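Local coordinates for protein APL1 (Anopheles gambiae, PDB 3O6N) that probably pairs with the leucine-rich repeat protein LRIM1 in a complex that regulates complement-like immunity in the mosquito, at residues V363-P366 with A367-D370. Sequence-based numbering, arbitrary orientation.
With NAG (2-acetamido-2-deoxy-beta-D-glucopyranose), chain D.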
loop_
_atom_site.group_PDB
_atom_site.type_symbol
_atom_site.label_atom_id
_atom_site.label_comp_id
_atom_site.label_asym_id
_atom_site.label_seq_id
_atom_site.Cartn_x
_atom_site.Cartn_y
_atom_site.Cartn_z
ATOM N N VAL A 363 13.900 -20.797 -27.305
ATOM C CA VAL A 363 13.494 -19.426 -27.007
ATOM C C VAL A 363 14.454 -18.465 -27.702
ATOM O O VAL A 363 15.602 -18.814 -27.975
ATOM C CB VAL A 363 13.461 -19.162 -25.484
ATOM C CG1 VAL A 363 14.867 -19.007 -24.931
ATOM C CG2 VAL A 363 12.605 -17.931 -25.157
ATOM N N ALA A 364 13.974 -17.263 -28.003
ATOM C CA ALA A 364 14.796 -16.268 -28.680
ATOM C C ALA A 364 14.284 -14.863 -28.399
ATOM O O ALA A 364 13.453 -14.661 -27.514
ATOM C CB ALA A 364 14.830 -16.536 -30.179
ATOM N N ARG A 365 14.792 -13.894 -29.150
ATOM C CA ARG A 365 14.337 -12.519 -29.016
ATOM C C ARG A 365 13.192 -12.260 -29.985
ATOM O O ARG A 365 13.171 -12.811 -31.082
ATOM C CB ARG A 365 15.499 -11.551 -29.239
ATOM C CG ARG A 365 16.592 -11.738 -28.201
ATOM C CD ARG A 365 17.715 -10.725 -28.304
ATOM N NE ARG A 365 18.576 -10.830 -27.130
ATOM C CZ ARG A 365 19.486 -11.782 -26.953
ATOM N NH1 ARG A 365 19.668 -12.710 -27.886
ATOM N NH2 ARG A 365 20.216 -11.806 -25.844
ATOM N N PRO A 366 12.243 -11.396 -29.593
ATOM C CA PRO A 366 12.314 -10.543 -28.404
ATOM C C PRO A 366 11.710 -11.120 -27.114
ATOM O O PRO A 366 11.578 -10.367 -26.153
ATOM C CB PRO A 366 11.512 -9.312 -28.833
ATOM C CG PRO A 366 10.450 -9.884 -29.722
ATOM C CD PRO A 366 11.088 -11.056 -30.444
ATOM N N ALA A 367 11.350 -12.399 -27.080
ATOM C CA ALA A 367 10.887 -13.001 -25.826
ATOM C C ALA A 367 11.967 -12.800 -24.768
ATOM O O ALA A 367 11.694 -12.322 -23.664
ATOM C CB ALA A 367 10.567 -14.474 -26.006
ATOM N N VAL A 368 13.199 -13.165 -25.119
ATOM C CA VAL A 368 14.362 -12.776 -24.335
ATOM C C VAL A 368 14.507 -11.266 -24.443
ATOM O O VAL A 368 14.749 -10.729 -25.524
ATOM C CB VAL A 368 15.644 -13.470 -24.829
ATOM C CG1 VAL A 368 16.859 -12.928 -24.089
ATOM C CG2 VAL A 368 15.527 -14.985 -24.634
ATOM N N ASP A 369 14.356 -10.582 -23.314
ATOM C CA ASP A 369 14.185 -9.133 -23.316
ATOM C C ASP A 369 15.496 -8.365 -23.240
ATOM O O ASP A 369 15.531 -7.163 -23.514
ATOM C CB ASP A 369 13.280 -8.715 -22.153
ATOM C CG ASP A 369 12.922 -7.244 -22.195
ATOM O OD1 ASP A 369 12.242 -6.830 -23.156
ATOM O OD2 ASP A 369 13.317 -6.505 -21.270
ATOM N N ASP A 370 16.577 -9.051 -22.885
ATOM C CA ASP A 370 17.842 -8.360 -22.663
ATOM C C ASP A 370 19.058 -9.044 -23.291
ATOM O O ASP A 370 18.939 -10.065 -23.968
ATOM C CB ASP A 370 18.069 -8.120 -21.165
ATOM C CG ASP A 370 18.147 -9.411 -20.363
ATOM O OD1 ASP A 370 17.820 -10.484 -20.912
ATOM O OD2 ASP A 370 18.527 -9.344 -19.174
HETATM C C1 NAG D . 9.614 -7.846 -20.226
HETATM C C2 NAG D . 8.934 -6.603 -20.800
HETATM C C3 NAG D . 9.614 -5.311 -20.361
HETATM C C4 NAG D . 9.915 -5.318 -18.870
HETATM C C5 NAG D . 10.618 -6.607 -18.467
HETATM C C6 NAG D . 10.861 -6.638 -16.961
HETATM C C7 NAG D . 7.799 -6.815 -22.936
HETATM C C8 NAG D . 7.940 -7.028 -24.414
HETATM N N2 NAG D . 8.928 -6.673 -22.247
HETATM O O3 NAG D . 8.773 -4.219 -20.658
HETATM O O4 NAG D . 10.735 -4.213 -18.554
HETATM O O5 NAG D . 9.836 -7.723 -18.836
HETATM O O6 NAG D . 12.245 -6.554 -16.701
HETATM O O7 NAG D . 6.685 -6.777 -22.413
HETATM O O HOH W 1 11.512 -7.579 -25.658
#
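Val368 N and Ala364 O close an alpha-turn with a cis peptide bond before its proline, in the loop between helix 353-359 and strand 380-382, at the C-terminal end of the leucine-rich repeat solenoid. The bond, 2.8 Å from Val368 N to Ala364 O, is almost straight at the hydrogen (175°), though the donor lies well off the carbonyl plane. The cis peptide between Arg365 and Pro366 lies within the turn, and the chain leaves about 69° from its incoming direction. On the buried side, the CG1 and CG2 methyls of Val363 meet CG2 of Val368 and CB of Ala367, with Val363 and Val368 crossing at about a right angle.

Arg365 spans the outer part of the turn, extended from CG to NE; its CG passes 3.4 Å from Val368 O, and the guanidinium edge comes to the carbonyl oxygen of Asp370. NH2 donates to Asp370 O at 2.9 Å, close to the guanidinium plane and in the carbonyl plane, while NE adds a weak bond to the same oxygen. Val368 CG1 lies 3.7 Å above the guanidinium plane, displaced from its centre. NH1 reaches His383 O, so bonds at both ends hold the group's rotation. The Asp370 carboxylate turns to Ser347 OG and Leu346 N, and backbone bonds from Ala367 and Asp369 to Leu344 tie the turn to strand 343-345.

Asp369 faces the Asn343 glycan: OD1 accepts a weak bond from NAG N2, and a water 2.7 Å from Asp369 OD1 also lies 2.8 Å from Pro366 O, bridging the two.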